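Local structure of cruciferin (Brassica napus, 3KGL) at residues G26-W31 with S44-I49; D289-P294 with Y306-N311; N333-P338 with S385-A390. The protein probably serves as a seed storage protein, a nutrient reservoir of the 11S globulin family, whose subunits combine two cupin domains and assemble into trimers and hexamers. All coordinates share one frame; numbering follows the deposited sequence.

Contact 1: residues G26-W31 with S44-I49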
# COMPACT_ATOMS: atom_id res chain seq x y z
N GLY A 26 -13.94 30.11 -16.62
CA GLY A 26 -12.91 29.14 -16.91
C GLY A 26 -13.52 27.76 -17.00
O GLY A 26 -14.75 27.61 -16.88
N ARG A 27 -12.68 26.76 -17.20
CA ARG A 27 -13.20 25.41 -17.27
C ARG A 27 -12.21 24.36 -16.79
O ARG A 27 -10.99 24.51 -16.90
CB ARG A 27 -13.67 25.11 -18.69
CG ARG A 27 -12.60 25.31 -19.72
CD ARG A 27 -13.13 25.15 -21.11
NE ARG A 27 -12.12 25.61 -22.06
CZ ARG A 27 -11.96 25.11 -23.27
NH1 ARG A 27 -12.74 24.12 -23.69
NH2 ARG A 27 -11.00 25.59 -24.06
N ILE A 28 -12.77 23.28 -16.26
CA ILE A 28 -12.00 22.15 -15.76
C ILE A 28 -12.07 21.04 -16.80
O ILE A 28 -13.12 20.47 -17.06
CB ILE A 28 -12.56 21.66 -14.39
CG1 ILE A 28 -12.54 22.80 -13.37
CG2 ILE A 28 -11.78 20.48 -13.86
CD1 ILE A 28 -13.61 22.70 -12.32
N GLU A 29 -10.93 20.73 -17.41
CA GLU A 29 -10.88 19.67 -18.40
C GLU A 29 -10.27 18.43 -17.80
O GLU A 29 -9.11 18.42 -17.40
CB GLU A 29 -10.09 20.13 -19.62
CG GLU A 29 -10.72 21.36 -20.25
CD GLU A 29 -10.07 21.77 -21.53
OE1 GLU A 29 -8.82 21.91 -21.55
OE2 GLU A 29 -10.80 21.96 -22.52
N VAL A 30 -11.06 17.37 -17.73
CA VAL A 30 -10.65 16.21 -16.98
C VAL A 30 -10.50 14.97 -17.86
O VAL A 30 -11.39 14.66 -18.67
CB VAL A 30 -11.60 15.96 -15.78
CG1 VAL A 30 -12.97 16.49 -16.09
CG2 VAL A 30 -11.65 14.49 -15.40
N TRP A 31 -9.35 14.30 -17.70
CA TRP A 31 -8.98 13.09 -18.44
C TRP A 31 -9.71 11.86 -17.93
O TRP A 31 -10.14 11.81 -16.78
CB TRP A 31 -7.48 12.85 -18.34
CG TRP A 31 -6.70 13.42 -19.47
CD1 TRP A 31 -6.30 12.77 -20.59
CD2 TRP A 31 -6.21 14.76 -19.60
NE1 TRP A 31 -5.59 13.61 -21.41
CE2 TRP A 31 -5.52 14.84 -20.83
CE3 TRP A 31 -6.28 15.90 -18.80
CZ2 TRP A 31 -4.92 16.00 -21.27
CZ3 TRP A 31 -5.68 17.06 -19.25
CH2 TRP A 31 -5.01 17.10 -20.47
N SER A 44 -5.17 9.80 -12.52
CA SER A 44 -6.00 10.62 -13.38
C SER A 44 -5.24 11.93 -13.61
O SER A 44 -4.22 12.20 -12.97
CB SER A 44 -7.34 10.91 -12.71
OG SER A 44 -8.18 11.71 -13.52
N PHE A 45 -5.74 12.73 -14.54
CA PHE A 45 -5.07 13.98 -14.91
C PHE A 45 -6.17 15.02 -15.14
O PHE A 45 -7.30 14.66 -15.47
CB PHE A 45 -4.23 13.75 -16.16
CG PHE A 45 -3.14 14.77 -16.37
CD1 PHE A 45 -1.92 14.64 -15.72
CD2 PHE A 45 -3.31 15.83 -17.24
CE1 PHE A 45 -0.92 15.58 -15.92
CE2 PHE A 45 -2.30 16.76 -17.45
CZ PHE A 45 -1.11 16.63 -16.79
N VAL A 46 -5.85 16.29 -14.94
CA VAL A 46 -6.84 17.36 -15.11
C VAL A 46 -6.13 18.64 -15.45
O VAL A 46 -4.98 18.83 -15.08
CB VAL A 46 -7.67 17.59 -13.82
CG1 VAL A 46 -6.75 17.87 -12.66
CG2 VAL A 46 -8.65 18.74 -14.02
N ARG A 47 -6.81 19.52 -16.17
CA ARG A 47 -6.24 20.81 -16.51
C ARG A 47 -7.24 21.86 -16.13
O ARG A 47 -8.37 21.81 -16.58
CB ARG A 47 -5.96 20.91 -18.00
CG ARG A 47 -5.56 22.31 -18.44
CD ARG A 47 -5.88 22.56 -19.90
NE ARG A 47 -4.94 21.91 -20.79
CZ ARG A 47 -5.26 21.02 -21.71
NH1 ARG A 47 -6.52 20.65 -21.88
NH2 ARG A 47 -4.31 20.49 -22.46
N TYR A 48 -6.84 22.79 -15.28
CA TYR A 48 -7.64 23.97 -15.03
C TYR A 48 -7.27 24.98 -16.10
O TYR A 48 -6.09 25.25 -16.29
CB TYR A 48 -7.29 24.59 -13.68
CG TYR A 48 -7.48 23.71 -12.47
CD1 TYR A 48 -8.44 22.70 -12.47
CD2 TYR A 48 -6.72 23.91 -11.33
CE1 TYR A 48 -8.62 21.90 -11.35
CE2 TYR A 48 -6.90 23.12 -10.22
CZ TYR A 48 -7.85 22.12 -10.23
OH TYR A 48 -8.02 21.33 -9.11
N ILE A 49 -8.27 25.52 -16.79
CA ILE A 49 -8.02 26.68 -17.66
C ILE A 49 -8.74 27.93 -17.19
O ILE A 49 -9.92 28.11 -17.51
CB ILE A 49 -8.44 26.46 -19.10
CG1 ILE A 49 -8.09 25.05 -19.56
CG2 ILE A 49 -7.74 27.47 -19.94
CD1 ILE A 49 -8.00 24.90 -21.06

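Contact 2: residues D289-P294 with Y306-N311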
# COMPACT_ATOMS: atom_id res chain seq x y z
N ASP A 289 7.85 25.02 -6.02
CA ASP A 289 9.19 25.06 -6.60
C ASP A 289 9.11 25.30 -8.11
O ASP A 289 8.14 24.92 -8.74
CB ASP A 289 9.94 23.75 -6.31
CG ASP A 289 11.46 23.93 -6.31
OD1 ASP A 289 11.97 24.79 -7.06
OD2 ASP A 289 12.15 23.21 -5.56
N ASN A 290 10.13 25.93 -8.69
CA ASN A 290 10.07 26.23 -10.13
C ASN A 290 11.03 25.41 -10.99
O ASN A 290 12.25 25.48 -10.84
CB ASN A 290 10.23 27.73 -10.40
CG ASN A 290 9.91 28.09 -11.84
OD1 ASN A 290 10.68 27.81 -12.75
ND2 ASN A 290 8.74 28.72 -12.05
N LEU A 291 10.45 24.63 -11.91
CA LEU A 291 11.20 23.69 -12.72
C LEU A 291 11.74 24.31 -14.00
O LEU A 291 12.57 23.71 -14.68
CB LEU A 291 10.33 22.47 -13.04
CG LEU A 291 10.19 21.48 -11.90
CD1 LEU A 291 9.46 20.25 -12.36
CD2 LEU A 291 11.58 21.14 -11.39
N ASP A 292 11.27 25.51 -14.32
CA ASP A 292 11.81 26.27 -15.45
C ASP A 292 13.13 26.98 -15.09
O ASP A 292 13.63 27.80 -15.85
CB ASP A 292 10.79 27.27 -15.97
CG ASP A 292 9.78 26.64 -16.90
OD1 ASP A 292 10.05 25.52 -17.38
OD2 ASP A 292 8.72 27.26 -17.14
N ASP A 293 13.66 26.64 -13.92
CA ASP A 293 14.93 27.18 -13.43
C ASP A 293 16.07 26.20 -13.71
O ASP A 293 16.25 25.22 -12.97
CB ASP A 293 14.83 27.43 -11.92
CG ASP A 293 15.79 28.50 -11.44
OD1 ASP A 293 16.94 28.57 -11.95
OD2 ASP A 293 15.39 29.28 -10.54
N PRO A 294 16.83 26.47 -14.78
CA PRO A 294 17.98 25.68 -15.26
C PRO A 294 19.18 25.61 -14.31
O PRO A 294 20.05 24.76 -14.52
CB PRO A 294 18.38 26.40 -16.55
CG PRO A 294 17.16 27.10 -16.98
CD PRO A 294 16.48 27.53 -15.72
N TYR A 306 17.57 21.40 -21.42
CA TYR A 306 17.75 20.84 -20.07
C TYR A 306 16.69 19.84 -19.65
O TYR A 306 15.63 19.74 -20.26
CB TYR A 306 17.83 21.93 -19.00
CG TYR A 306 16.57 22.75 -18.83
CD1 TYR A 306 15.86 22.75 -17.63
CD2 TYR A 306 16.09 23.53 -19.88
CE1 TYR A 306 14.70 23.51 -17.48
CE2 TYR A 306 14.94 24.30 -19.74
CZ TYR A 306 14.25 24.29 -18.55
OH TYR A 306 13.10 25.07 -18.43
N ILE A 307 17.00 19.11 -18.59
CA ILE A 307 15.99 18.36 -17.85
C ILE A 307 16.17 18.63 -16.37
O ILE A 307 17.25 18.43 -15.82
CB ILE A 307 16.10 16.87 -18.06
CG1 ILE A 307 15.77 16.53 -19.51
CG2 ILE A 307 15.16 16.17 -17.10
CD1 ILE A 307 16.21 15.17 -19.94
N SER A 308 15.10 19.10 -15.73
CA SER A 308 15.15 19.42 -14.32
C SER A 308 14.28 18.41 -13.60
O SER A 308 13.43 17.77 -14.22
CB SER A 308 14.64 20.83 -14.09
OG SER A 308 15.48 21.55 -13.21
N THR A 309 14.46 18.25 -12.30
CA THR A 309 13.75 17.20 -11.59
C THR A 309 13.41 17.52 -10.16
O THR A 309 14.23 18.08 -9.43
CB THR A 309 14.58 15.91 -11.60
OG1 THR A 309 14.27 15.16 -12.79
CG2 THR A 309 14.24 15.06 -10.40
N LEU A 310 12.20 17.13 -9.75
CA LEU A 310 11.77 17.22 -8.36
C LEU A 310 11.76 15.87 -7.64
O LEU A 310 10.72 15.24 -7.51
CB LEU A 310 10.38 17.81 -8.27
CG LEU A 310 10.31 19.25 -7.79
CD1 LEU A 310 8.91 19.53 -7.28
CD2 LEU A 310 11.33 19.47 -6.70
N ASN A 311 12.93 15.42 -7.19
CA ASN A 311 13.03 14.24 -6.35
C ASN A 311 12.48 14.62 -4.98
O ASN A 311 12.03 15.75 -4.78
CB ASN A 311 14.49 13.80 -6.22
CG ASN A 311 14.97 12.93 -7.39
OD1 ASN A 311 16.17 12.71 -7.55
ND2 ASN A 311 14.03 12.43 -8.19

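Contact 3: residues N333-P338 with S385-A390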
# COMPACT_ATOMS: atom_id res chain seq x y z
N ASN A 333 15.16 18.53 -33.08
CA ASN A 333 16.09 17.45 -33.43
C ASN A 333 16.96 16.93 -32.28
O ASN A 333 17.75 16.00 -32.47
CB ASN A 333 16.97 17.85 -34.62
CG ASN A 333 16.25 17.67 -35.94
OD1 ASN A 333 15.52 16.70 -36.14
ND2 ASN A 333 16.47 18.60 -36.86
N ALA A 334 16.81 17.51 -31.10
CA ALA A 334 17.42 16.93 -29.91
C ALA A 334 16.69 15.65 -29.52
O ALA A 334 15.46 15.53 -29.68
CB ALA A 334 17.42 17.91 -28.77
N MET A 335 17.44 14.67 -29.02
CA MET A 335 16.85 13.39 -28.65
C MET A 335 17.13 13.03 -27.20
O MET A 335 18.24 13.24 -26.69
CB MET A 335 17.35 12.28 -29.58
CG MET A 335 17.02 10.88 -29.11
SD MET A 335 17.71 9.61 -30.19
CE MET A 335 19.44 9.70 -29.76
N VAL A 336 16.11 12.50 -26.53
CA VAL A 336 16.26 11.96 -25.20
C VAL A 336 16.42 10.47 -25.33
O VAL A 336 15.44 9.75 -25.55
CB VAL A 336 15.04 12.24 -24.31
CG1 VAL A 336 15.44 12.08 -22.85
CG2 VAL A 336 14.50 13.63 -24.58
N LEU A 337 17.66 10.02 -25.21
CA LEU A 337 18.00 8.61 -25.27
C LEU A 337 16.97 7.70 -24.61
O LEU A 337 16.44 8.01 -23.55
CB LEU A 337 19.35 8.41 -24.60
CG LEU A 337 20.40 9.28 -25.26
CD1 LEU A 337 21.74 9.10 -24.58
CD2 LEU A 337 20.47 8.89 -26.72
N PRO A 338 16.72 6.55 -25.24
CA PRO A 338 15.80 5.51 -24.77
C PRO A 338 16.00 5.18 -23.29
O PRO A 338 17.01 4.59 -22.92
CB PRO A 338 16.18 4.31 -25.62
CG PRO A 338 16.74 4.89 -26.86
CD PRO A 338 17.47 6.11 -26.44
N SER A 385 9.84 1.41 -22.21
CA SER A 385 11.00 2.20 -22.57
C SER A 385 10.66 3.20 -23.67
O SER A 385 9.96 2.87 -24.63
CB SER A 385 12.18 1.29 -22.98
OG SER A 385 11.77 -0.07 -23.05
N VAL A 386 11.17 4.42 -23.51
CA VAL A 386 10.70 5.56 -24.28
C VAL A 386 11.84 6.28 -24.96
O VAL A 386 12.85 6.56 -24.33
CB VAL A 386 10.03 6.60 -23.34
CG1 VAL A 386 9.33 7.71 -24.14
CG2 VAL A 386 9.06 5.93 -22.42
N VAL A 387 11.67 6.58 -26.25
CA VAL A 387 12.52 7.57 -26.90
C VAL A 387 11.69 8.73 -27.46
O VAL A 387 10.55 8.54 -27.89
CB VAL A 387 13.39 6.97 -28.00
CG1 VAL A 387 12.59 6.84 -29.29
CG2 VAL A 387 14.61 7.85 -28.21
N LYS A 388 12.26 9.93 -27.43
CA LYS A 388 11.55 11.09 -27.93
C LYS A 388 12.53 12.02 -28.65
O LYS A 388 13.59 12.30 -28.13
CB LYS A 388 10.81 11.81 -26.78
CG LYS A 388 11.28 11.44 -25.37
CD LYS A 388 10.39 12.06 -24.28
CE LYS A 388 10.55 11.33 -22.94
NZ LYS A 388 11.79 11.67 -22.17
N ARG A 389 12.18 12.44 -29.87
CA ARG A 389 12.99 13.39 -30.62
C ARG A 389 12.18 14.66 -30.81
O ARG A 389 11.02 14.60 -31.19
CB ARG A 389 13.38 12.81 -31.98
CG ARG A 389 14.42 13.66 -32.72
CD ARG A 389 14.60 13.24 -34.19
NE ARG A 389 13.93 14.15 -35.12
CZ ARG A 389 12.95 13.79 -35.96
NH1 ARG A 389 12.55 12.54 -36.00
NH2 ARG A 389 12.40 14.69 -36.77
N ALA A 390 12.78 15.82 -30.54
CA ALA A 390 12.04 17.07 -30.67
C ALA A 390 11.85 17.38 -32.15
O ALA A 390 12.71 17.07 -32.97
CB ALA A 390 12.76 18.20 -29.95

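Contact 1: residues G26-W31 with S44-I49
The six-membered ring of Trp31 takes the edge of Phe45 on one of its faces, in a T-shaped pair with ring centroids 4.9 Å apart and planes at 84°. Phe45 CD2 makes the approach, standing 3.3 Å from Trp31 CZ3 and set toward the rim of the indole. The guanidinium of Arg47 sits at the edge of the same indole through NH2, and Trp31 CH2 in turn lies over one guanidinium face. Since the two planes are far from parallel, this is an oblique crossing and not a stack. At its own edge the Arg47 guanidinium meets Glu29, where NH1 donates to OE1 over 2.6 Å in a salt bridge. The nitrogen meets the oxygen from above the carboxylate plane, and the bond is also bent at the hydrogen (138°). Arg47 gets there by starting with CG anti to its backbone N and bending about CG-CD (chi3 -76°), while Glu29 runs alongside it, extended. Glu29 OE2 faces Arg27 NH1 at 3.1 Å, well out of that guanidinium plane, a purely electrostatic partner. One carboxylate thus lies between two arginines and probably offsets part of their charge.

Beneath these groups the strands pair antiparallel. Arg27 with Ile49 and Glu29 with Arg47 are hydrogen-bonded pairs, and Trp31 N adds a bond to Phe45 O. On the reverse face Ile28 CG2 meets Val46 CG2 at 3.6 Å, with Tyr48 beside Ile28.

Both strands belong to the jelly-roll sheet of the N-terminal cupin domain, flanked by strands 19-23 and 173-180. Ile28 and Tyr48 turn to strand 54-61 of the facing sheet, where Tyr48 stacks on Tyr56. On the other side Arg47 donates to Tyr349 OH, and the Phe45 ring meets that of Tyr349, on strand 346-352 of the C-terminal cupin domain.

Contact 2: residues D289-P294 with Y306-N311
Tyr306 meets the loop 291-294 with its ring face, its edge and its hydroxyl. Pro294 CG lies over the centre of one face, 4.3 Å from CZ of Tyr306, an aliphatic lid on the ring. In the ring plane the carbonyl oxygen of Leu291 approaches the edge, with Tyr306 CE1 3.5 Å from Leu291 O. At the far end Tyr306 OH gives a weak hydrogen bond of 3.3 Å to Asp292 OD1, the carboxylate standing steeply to the ring at 71°. The first torsion sets all this up: with chi1 at 64°, CG lies between the backbone N and the carbonyl carbon, and the ring is swung across to the loop. Asp292 OD1 has a stronger partner in Arg327, with which it forms a salt bridge from strand 324-331, so the tyrosine contributes a second, lesser contact to an ion-paired oxygen.

The next residue, Ile307, turns its side chain the other way, onto Val299 and Leu326. This alternation marks 306-310 as a strand of the antiparallel jelly-roll sheet in the C-terminal cupin domain, lying between strands 297-301 and 324-331. Segment 289-294 comes to it from a different sheet, for strand 288-290 pairs at the margin of the N-terminal domain's sheet with strand 153-157.

Ser308 again points to the loop, its CB 3.6 Å from Leu291 O and 4.1 Å from Leu291 CD2. Thr309 adds its backbone N, which touches the same methyl group. Leu310 then closes the row: its CG lies 4.3 Å from Leu291 CD2, and its CD2 is 4.0 Å from Asp289 OD2, the Leu310 and Asp289 side chains crossing at a slant. That carboxylate oxygen is salt-bridged to Arg286, and Leu310 also packs on Thr154 of strand 153-157.

Contact 3: residues N333-P338 with S385-A390
Val336 and Lys388 face each other as a hydrogen-bonded pair of two antiparallel strands, 334-341 and 385-390, in the jelly-roll β-barrel of the C-terminal cupin domain. Their side chains cross rather than run together. The lysine carries its CG past Val336 CB and CG2, then bends at its last torsion (chi4 77°), which brings NZ 3.7 Å from Val336 CG1. The valine is thus touched both by the CG methylene and by the ammonium end, which has a long, weak ion pair with Glu399. Val336 N bonds to Lys388 O at 3.0 Å.

On the opposite face Val387 presents CG2 to several neighbours: it lies 3.4 Å from Val336 O, crosses Met335 near CG, 4.0 Å away, and runs alongside Pro338, 3.8 Å from CD. Met335, Pro338 and Val387 also carry the surface that receives Ala231 and Val227 of a neighbouring subunit, so this face belongs to the trimer interface.

At the strand ends Asn333 and Arg389 lie side by side and point the same way, with amide and guanidinium planes 28° apart. Arg389 NH1 is salt-bridged to a bound sulfate, probably from the crystallisation liquor. Arg389 NE donates to Asn333 OD1 over 3.2 Å, in the plane of the amide carbonyl.

Contacts 1 and 3 are largely buried strand pairings in the N- and C-terminal cupin domains, whereas contact 2 is only partly buried and brings together strands of different sheets. Contact 2 shares a sheet with contact 1, through strand 288-290 at its margin, and the C-terminal cupin domain with contact 3, the nearest atoms of contacts 2 and 3 being about 4 Å apart. Chemistry follows place. Contact 1, one face of which meets the C-terminal domain, carries a salt-bridge network and an aromatic pair. Contact 2 relies on aliphatic packing and a weak side-chain bond. Contact 3, whose centre lies farthest from the centre of the chain, about 22 Å, offers an apolar face to another subunit.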